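Local coordinates for protein probable transcriptional regulator PhnF (PDB 2FA1) that probably acts as a GntR/HutC-family transcriptional regulator, encoded in an operon for alkylphosphonate uptake and C-P lyase, and is represented here by its C-terminal effector-binding (UTRA) domain, at residues R52-V57 / Q116-P121; D88-R91 / A97-R100. All blocks are in the same frame, centred on the assembly; numbering follows the deposited sequence. Where two conformers were deposited one is given.

Contact 1: residues R52-V57 / Q116-P121; sequences RTLRRV and QRLEIP
Arg56 and Glu119 meet end-on, the guanidinium of the first offering both terminal nitrogens to the two carboxylate oxygens of the second. NH1 of Arg56 lies 2.8 Å from OE1 of Glu119 in a nearly straight bond (177°), and NH2 of Arg56 is equally close to OE2 of Glu119 but more bent. Both oxygens lie near the guanidinium plane, yet the two flat groups are turned 40° against each other: OE1 is met on its syn side but well off the carboxylate plane, and OE2 from still further above it. Pairing two nitrogens with two oxygens restrains rotation of both groups, and NH1 has a further acceptor in the carbonyl of Gly59. With CG anti to the carbonyl carbon and the chain then extended to NE, Arg56 spans the distance from strand to helix end.

At the other end Arg52 and Arg117 lay their guanidinium groups face on face, centres 3.7 Å apart and planes 30° from parallel. NH1 of Arg52 comes within 3.4 Å of NE of Arg117, but both are donors and cannot bond; the salt bridge from Arg52 NE to Asp66 probably offsets part of the like-charge cost. A bend at chi3 turns the Arg52 head so that one face lies against Arg117. Between the two polar pairs, CD1 of Leu54 faces CD2 of Leu118 at 4.4 Å, a loose apolar contact of buried leucines, with Leu64 and Leu126 beside them.

Glu119, with positive phi, is the C-prime residue of a Schellman motif, in which Ile120 N turns back to Cys115 O. The contact thus sets a Schellman-capped helix end against a strand of the antiparallel sheet of the UTRA domain.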
ATOM      1  N   ARG A  52      13.529  14.512  -9.642  1.00  9.89           N
ATOM      2  CA  ARG A  52      13.725  13.395  -8.720  1.00 10.54           C
ATOM      3  C   ARG A  52      13.951  13.978  -7.337  1.00  9.93           C
ATOM      4  O   ARG A  52      14.726  14.968  -7.174  1.00 11.91           O
ATOM      5  CB  ARG A  52      14.928  12.618  -9.199  1.00 10.31           C
ATOM      6  CG  ARG A  52      15.301  11.436  -8.168  1.00 12.73           C
ATOM      7  CD  ARG A  52      16.562  10.773  -8.709  1.00 16.87           C
ATOM      8  NE  ARG A  52      16.205  10.038  -9.962  1.00 15.88           N
ATOM      9  CZ  ARG A  52      17.009   9.807 -11.008  1.00 21.15           C
ATOM     10  NH1 ARG A  52      18.287  10.265 -11.076  1.00 22.00           N
ATOM     11  NH2 ARG A  52      16.513   9.131 -12.060  1.00 25.19           N
ATOM     12  N   THR A  53      13.314  13.411  -6.320  1.00  9.69           N
ATOM     13  CA  THR A  53      13.511  13.942  -4.936  1.00 10.95           C
ATOM     14  C   THR A  53      13.940  12.778  -4.069  1.00  9.81           C
ATOM     15  O   THR A  53      13.726  11.599  -4.377  1.00  9.85           O
ATOM     16  CB  THR A  53      12.204  14.519  -4.344  1.00 12.47           C
ATOM     17  OG1 THR A  53      11.146  13.524  -4.341  1.00 14.57           O
ATOM     18  CG2 THR A  53      11.638  15.755  -5.262  1.00 12.39           C
ATOM     19  N   LEU A  54      14.548  13.167  -2.922  1.00  9.78           N
ATOM     20  CA  LEU A  54      14.941  12.090  -1.982  1.00 10.96           C
ATOM     21  C   LEU A  54      14.785  12.636  -0.553  1.00 12.71           C
ATOM     22  O   LEU A  54      15.137  13.800  -0.272  1.00 13.60           O
ATOM     23  CB  LEU A  54      16.410  11.862  -2.195  1.00 12.39           C
ATOM     24  CG  LEU A  54      17.038  10.698  -1.399  1.00 12.49           C
ATOM     25  CD1 LEU A  54      16.515   9.388  -1.766  1.00 14.62           C
ATOM     26  CD2 LEU A  54      18.528  10.764  -1.499  1.00 15.29           C
ATOM     27  N   ARG A  55      14.311  11.737   0.306  1.00 11.62           N
ATOM     28  CA  ARG A  55      14.201  12.083   1.779  1.00 12.13           C
ATOM     29  C   ARG A  55      15.346  11.268   2.432  1.00 12.21           C
ATOM     30  O   ARG A  55      15.462  10.001   2.181  1.00 10.91           O
ATOM     31  CB  ARG A  55      12.826  11.664   2.262  1.00 13.68           C
ATOM     32  CG  ARG A  55      12.820  11.781   3.814  1.00 18.81           C
ATOM     33  CD  ARG A  55      11.489  11.286   4.445  1.00 25.85           C
ATOM     34  NE  ARG A  55      11.552  11.459   5.910  1.00 28.29           N
ATOM     35  CZ  ARG A  55      10.596  11.027   6.731  1.00 27.35           C
ATOM     36  NH1 ARG A  55       9.554  10.382   6.237  1.00 27.44           N
ATOM     37  NH2 ARG A  55      10.692  11.224   8.028  1.00 26.94           N
ATOM     38  N   ARG A  56      16.110  11.929   3.330  1.00 10.47           N
ATOM     39  CA  ARG A  56      17.167  11.224   4.077  1.00 11.34           C
ATOM     40  C   ARG A  56      16.928  11.581   5.523  1.00 11.92           C
ATOM     41  O   ARG A  56      16.338  12.644   5.830  1.00 15.36           O
ATOM     42  CB  ARG A  56      18.516  11.776   3.742  1.00 14.48           C
ATOM     43  CG  ARG A  56      18.990  11.438   2.319  1.00 13.81           C
ATOM     44  CD  ARG A  56      20.501  11.992   2.073  1.00 12.53           C
ATOM     45  NE  ARG A  56      20.959  11.534   0.756  1.00 12.23           N
ATOM     46  CZ  ARG A  56      21.543  10.372   0.463  1.00 10.74           C
ATOM     47  NH1 ARG A  56      21.930   9.492   1.417  1.00 12.91           N
ATOM     48  NH2 ARG A  56      21.785  10.100  -0.833  1.00 14.13           N
ATOM     49  N   VAL A  57      17.409  10.731   6.379  1.00  9.75           N
ATOM     50  CA  VAL A  57      17.436  11.024   7.854  1.00 11.68           C
ATOM     51  C   VAL A  57      18.829  10.643   8.375  1.00 10.49           C
ATOM     52  O   VAL A  57      19.314   9.542   8.167  1.00 11.78           O
ATOM     53  CB  VAL A  57      16.398  10.246   8.563  1.00 12.20           C
ATOM     54  CG1 VAL A  57      16.557  10.409  10.094  1.00 15.25           C
ATOM     55  CG2 VAL A  57      14.943  10.648   8.113  1.00 12.02           C
ATOM     56  N   GLN A 116      21.804   1.592  -5.994  1.00 21.19           N
ATOM     57  CA  GLN A 116      22.745   2.720  -6.058  1.00 22.13           C
ATOM     58  C   GLN A 116      22.090   3.982  -5.546  1.00 20.30           C
ATOM     59  O   GLN A 116      22.669   4.667  -4.643  1.00 20.03           O
ATOM     60  CB  GLN A 116      23.380   2.895  -7.473  1.00 22.40           C
ATOM     61  CG  GLN A 116      24.293   4.156  -7.585  0.50 23.26           C
ATOM     62  CD  GLN A 116      24.886   4.394  -9.004  0.50 25.93           C
ATOM     63  OE1 GLN A 116      25.576   5.398  -9.250  0.50 30.87           O
ATOM     64  NE2 GLN A 116      24.609   3.495  -9.924  0.50 30.04           N
ATOM     65  N   ARG A 117      20.907   4.268  -6.062  1.00 19.44           N
ATOM     66  CA  ARG A 117      20.228   5.507  -5.615  1.00 17.97           C
ATOM     67  C   ARG A 117      19.803   5.470  -4.147  1.00 17.97           C
ATOM     68  O   ARG A 117      19.918   6.518  -3.475  1.00 18.47           O
ATOM     69  CB  ARG A 117      19.075   5.948  -6.502  1.00 19.94           C
ATOM     70  CG  ARG A 117      19.415   5.919  -7.986  1.00 21.79           C
ATOM     71  CD  ARG A 117      18.375   6.715  -8.784  1.00 27.79           C
ATOM     72  NE  ARG A 117      19.028   7.141 -10.004  1.00 33.88           N
ATOM     73  CZ  ARG A 117      18.880   6.615 -11.209  1.00 37.77           C
ATOM     74  NH1 ARG A 117      18.016   5.618 -11.440  1.00 38.68           N
ATOM     75  NH2 ARG A 117      19.581   7.153 -12.203  1.00 33.29           N
ATOM     76  N   LEU A 118      19.299   4.327  -3.634  1.00 16.13           N
ATOM     77  CA  LEU A 118      18.834   4.291  -2.255  1.00 16.18           C
ATOM     78  C   LEU A 118      19.933   3.828  -1.342  1.00 16.00           C
ATOM     79  O   LEU A 118      19.684   3.759  -0.121  1.00 15.38           O
ATOM     80  CB  LEU A 118      17.611   3.389  -2.047  1.00 17.51           C
ATOM     81  CG  LEU A 118      16.265   4.029  -2.407  1.00 17.92           C
ATOM     82  CD1 LEU A 118      15.186   3.020  -2.309  1.00 19.78           C
ATOM     83  CD2 LEU A 118      15.928   5.078  -1.349  1.00 18.96           C
ATOM     84  N   GLU A 119      21.145   3.559  -1.893  1.00 15.31           N
ATOM     85  CA  GLU A 119      22.309   3.251  -1.100  1.00 16.29           C
ATOM     86  C   GLU A 119      22.022   2.065  -0.161  1.00 17.22           C
ATOM     87  O   GLU A 119      22.180   2.151   1.129  1.00 18.39           O
ATOM     88  CB  GLU A 119      22.794   4.515  -0.315  1.00 17.43           C
ATOM     89  CG  GLU A 119      23.074   5.676  -1.297  1.00 18.10           C
ATOM     90  CD  GLU A 119      23.289   7.046  -0.596  1.00 17.97           C
ATOM     91  OE1 GLU A 119      23.065   7.048   0.634  1.00 17.47           O
ATOM     92  OE2 GLU A 119      23.640   8.037  -1.309  1.00 19.25           O
ATOM     93  N   ILE A 120      21.569   0.966  -0.768  1.00 15.69           N
ATOM     94  CA  ILE A 120      21.217  -0.255   0.021  1.00 17.80           C
ATOM     95  C   ILE A 120      21.795  -1.480  -0.607  1.00 19.02           C
ATOM     96  O   ILE A 120      22.116  -1.415  -1.756  1.00 19.60           O
ATOM     97  CB  ILE A 120      19.706  -0.422   0.147  1.00 17.79           C
ATOM     98  CG1 ILE A 120      19.092  -0.249  -1.221  1.00 14.45           C
ATOM     99  CG2 ILE A 120      19.169   0.630   1.208  1.00 19.98           C
ATOM    100  CD1 ILE A 120      17.674  -0.398  -1.297  1.00 19.79           C
ATOM    101  N   PRO A 121      21.904  -2.596   0.137  1.00 22.01           N
ATOM    102  CA  PRO A 121      22.435  -3.827  -0.389  1.00 23.52           C
ATOM    103  C   PRO A 121      21.528  -4.474  -1.393  1.00 25.55           C
ATOM    104  O   PRO A 121      20.278  -4.241  -1.443  1.00 24.76           O
ATOM    105  CB  PRO A 121      22.567  -4.744   0.854  1.00 25.28           C
ATOM    106  CG  PRO A 121      21.949  -4.143   1.904  1.00 25.41           C
ATOM    107  CD  PRO A 121      21.531  -2.724   1.551  1.00 23.25           C
TER

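Contact 2: residues D88-R91 / A97-R100; sequences DFLR and ALRR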
ATOM      1  N   ASP A  88       3.295  21.124  -2.529  1.00 17.94           N
ATOM      2  CA  ASP A  88       3.049  22.414  -1.887  1.00 19.71           C
ATOM      3  C   ASP A  88       3.752  23.529  -2.704  1.00 17.01           C
ATOM      4  O   ASP A  88       3.181  24.592  -2.892  1.00 17.78           O
ATOM      5  CB  ASP A  88       3.507  22.424  -0.431  1.00 20.76           C
ATOM      6  CG  ASP A  88       2.679  21.510   0.480  1.00 27.36           C
ATOM      7  OD1 ASP A  88       1.573  21.083   0.113  1.00 31.71           O
ATOM      8  OD2 ASP A  88       3.189  21.227   1.594  1.00 31.61           O
ATOM      9  N   PHE A  89       4.970  23.292  -3.164  1.00 15.04           N
ATOM     10  CA  PHE A  89       5.679  24.278  -3.979  1.00 14.23           C
ATOM     11  C   PHE A  89       4.886  24.567  -5.248  1.00 15.05           C
ATOM     12  O   PHE A  89       4.648  25.719  -5.574  1.00 13.57           O
ATOM     13  CB  PHE A  89       7.025  23.705  -4.385  1.00 13.88           C
ATOM     14  CG  PHE A  89       7.824  24.644  -5.285  1.00 15.76           C
ATOM     15  CD1 PHE A  89       8.431  25.762  -4.775  1.00 17.18           C
ATOM     16  CD2 PHE A  89       7.916  24.379  -6.644  1.00 18.62           C
ATOM     17  CE1 PHE A  89       9.120  26.623  -5.623  1.00 20.56           C
ATOM     18  CE2 PHE A  89       8.653  25.229  -7.484  1.00 16.57           C
ATOM     19  CZ  PHE A  89       9.245  26.319  -6.940  1.00 17.73           C
ATOM     20  N   LEU A  90       4.485  23.523  -5.969  1.00 14.10           N
ATOM     21  CA  LEU A  90       3.705  23.746  -7.215  1.00 13.65           C
ATOM     22  C   LEU A  90       2.414  24.554  -6.925  1.00 15.31           C
ATOM     23  O   LEU A  90       2.066  25.510  -7.681  1.00 13.72           O
ATOM     24  CB  LEU A  90       3.347  22.402  -7.770  1.00 13.50           C
ATOM     25  CG  LEU A  90       2.509  22.429  -9.065  1.00 15.82           C
ATOM     26  CD1 LEU A  90       3.207  23.206 -10.205  1.00 14.99           C
ATOM     27  CD2 LEU A  90       2.056  21.005  -9.562  1.00 16.37           C
ATOM     28  N   ARG A  91       1.744  24.194  -5.813  1.00 15.16           N
ATOM     29  CA  ARG A  91       0.483  24.878  -5.476  1.00 18.10           C
ATOM     30  C   ARG A  91       0.736  26.315  -5.110  1.00 17.94           C
ATOM     31  O   ARG A  91       0.024  27.209  -5.633  1.00 17.01           O
ATOM     32  CB  ARG A  91      -0.300  24.143  -4.367  1.00 17.96           C
ATOM     33  CG  ARG A  91      -1.738  24.775  -4.251  1.00 18.91           C
ATOM     34  CD  ARG A  91      -2.404  24.258  -3.002  1.00 30.85           C
ATOM     35  NE  ARG A  91      -1.593  24.727  -1.893  1.00 32.34           N
ATOM     36  CZ  ARG A  91      -0.926  23.972  -1.036  1.00 38.28           C
ATOM     37  NH1 ARG A  91      -0.985  22.629  -1.093  1.00 41.03           N
ATOM     38  NH2 ARG A  91      -0.179  24.586  -0.124  1.00 39.42           N
ATOM     39  N   ALA A  97      -3.447  22.203  -7.644  1.00 21.50           N
ATOM     40  CA  ALA A  97      -3.400  21.242  -6.485  1.00 23.06           C
ATOM     41  C   ALA A  97      -3.772  19.941  -7.170  1.00 25.57           C
ATOM     42  O   ALA A  97      -4.816  19.789  -7.805  1.00 24.89           O
ATOM     43  CB  ALA A  97      -4.357  21.614  -5.330  1.00 25.53           C
ATOM     44  N   LEU A  98      -2.805  19.048  -7.212  1.00 25.34           N
ATOM     45  CA  LEU A  98      -3.022  17.831  -7.926  1.00 26.56           C
ATOM     46  C   LEU A  98      -3.859  16.881  -7.087  1.00 26.27           C
ATOM     47  O   LEU A  98      -3.700  16.848  -5.847  1.00 28.36           O
ATOM     48  CB  LEU A  98      -1.656  17.169  -8.177  1.00 25.39           C
ATOM     49  CG  LEU A  98      -0.774  18.095  -8.940  1.00 25.22           C
ATOM     50  CD1 LEU A  98       0.738  17.654  -8.827  1.00 24.69           C
ATOM     51  CD2 LEU A  98      -1.312  18.045 -10.315  1.00 20.24           C
ATOM     52  N   ARG A  99      -4.744  16.150  -7.740  0.50 26.90           N
ATOM     53  CA  ARG A  99      -5.542  15.127  -7.077  0.50 27.56           C
ATOM     54  C   ARG A  99      -5.348  13.785  -7.778  0.50 26.84           C
ATOM     55  O   ARG A  99      -5.300  13.678  -9.002  0.50 27.79           O
ATOM     56  CB  ARG A  99      -7.021  15.505  -7.080  0.50 28.14           C
ATOM     57  CG  ARG A  99      -7.340  16.685  -6.190  0.50 30.34           C
ATOM     58  CD  ARG A  99      -7.425  16.280  -4.724  0.50 33.50           C
ATOM     59  NE  ARG A  99      -6.873  17.302  -3.836  0.50 36.56           N
ATOM     60  CZ  ARG A  99      -6.835  18.609  -4.097  0.50 35.01           C
ATOM     61  NH1 ARG A  99      -7.358  19.111  -5.218  0.50 35.94           N
ATOM     62  NH2 ARG A  99      -6.294  19.424  -3.207  0.50 35.34           N
ATOM     63  N   ARG A 100      -5.286  12.773  -6.945  1.00 27.38           N
ATOM     64  CA  ARG A 100      -4.917  11.411  -7.308  1.00 26.49           C
ATOM     65  C   ARG A 100      -6.036  10.694  -8.091  1.00 25.83           C
ATOM     66  O   ARG A 100      -7.209  10.724  -7.691  1.00 27.39           O
ATOM     67  CB  ARG A 100      -4.639  10.727  -5.999  1.00 25.51           C
ATOM     68  CG  ARG A 100      -4.221   9.278  -6.046  1.00 28.87           C
ATOM     69  CD  ARG A 100      -2.737   9.073  -6.026  1.00 29.08           C
ATOM     70  NE  ARG A 100      -2.102   9.814  -4.937  1.00 28.16           N
ATOM     71  CZ  ARG A 100      -1.754   9.274  -3.784  1.00 27.80           C
ATOM     72  NH1 ARG A 100      -1.872   7.970  -3.631  1.00 24.61           N
ATOM     73  NH2 ARG A 100      -1.206  10.026  -2.799  1.00 26.65           N
TER
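Leu90 and Leu98 form the inner part of this contact, CD2 of Leu90 resting 3.7 Å from CD1 of Leu98. The two side chains cross at about a right angle, and the same methyl of Leu90 also approaches CG of Leu98 at 4.1 Å. Branched, uncharged leucines suit this buried place. Leu90 carries CG anti to the backbone N (chi1 179°), which sends CD2 out from helix 86-94 to Leu98.

Nearer the surface, the methyl of Ala97 touches the aliphatic part of Arg91, CB of Ala97 standing 4.0 Å from CD of Arg91. The small alanine lets the backbone of segment 97-100 come close, and the CA atoms of Arg91 and Ala97 are 5.4 Å apart.

In the next shell, a bend at chi3 (63°) turns the Arg91 head back along its own helix. There NH1 of Arg91 reaches OD1 of Asp88 at 3.2 Å, approaching from above the carboxylate plane. The backbone N of Asp88 in turn donates to Ser85 OG. On the strand side, Leu98 leans on Asn133, and its carbonyl takes a hydrogen bond from Gln16.

Across the two segments, then, the chemistry is wholly apolar: methyls and a methylene hold the helix against segment 97-100, while the arginine's charge is paired within the helix, which probably favours keeping its aliphatic chain beside Ala97.

Overall arrangement
Contacts 1 and 2 bring helices to two different strands of one antiparallel sheet, with centres 23 Å apart on opposite sides of the chain's centre. Their nearest atoms are about 9 Å from each other, so neither touches the other. The chain links them closely: helix 86-94 leads into strand 98-109, which runs on to helix 113-118, and all of contact 2 falls in sequence between the two segments of contact 1. Strand 98-109 is outermost in the sheet within this chain, whereas strand 47-57 lies inside it. Contact 2 also adjoins the second subunit, where Arg100 packs on His160 of that chain; contact 1 meets no other chain of the assembly.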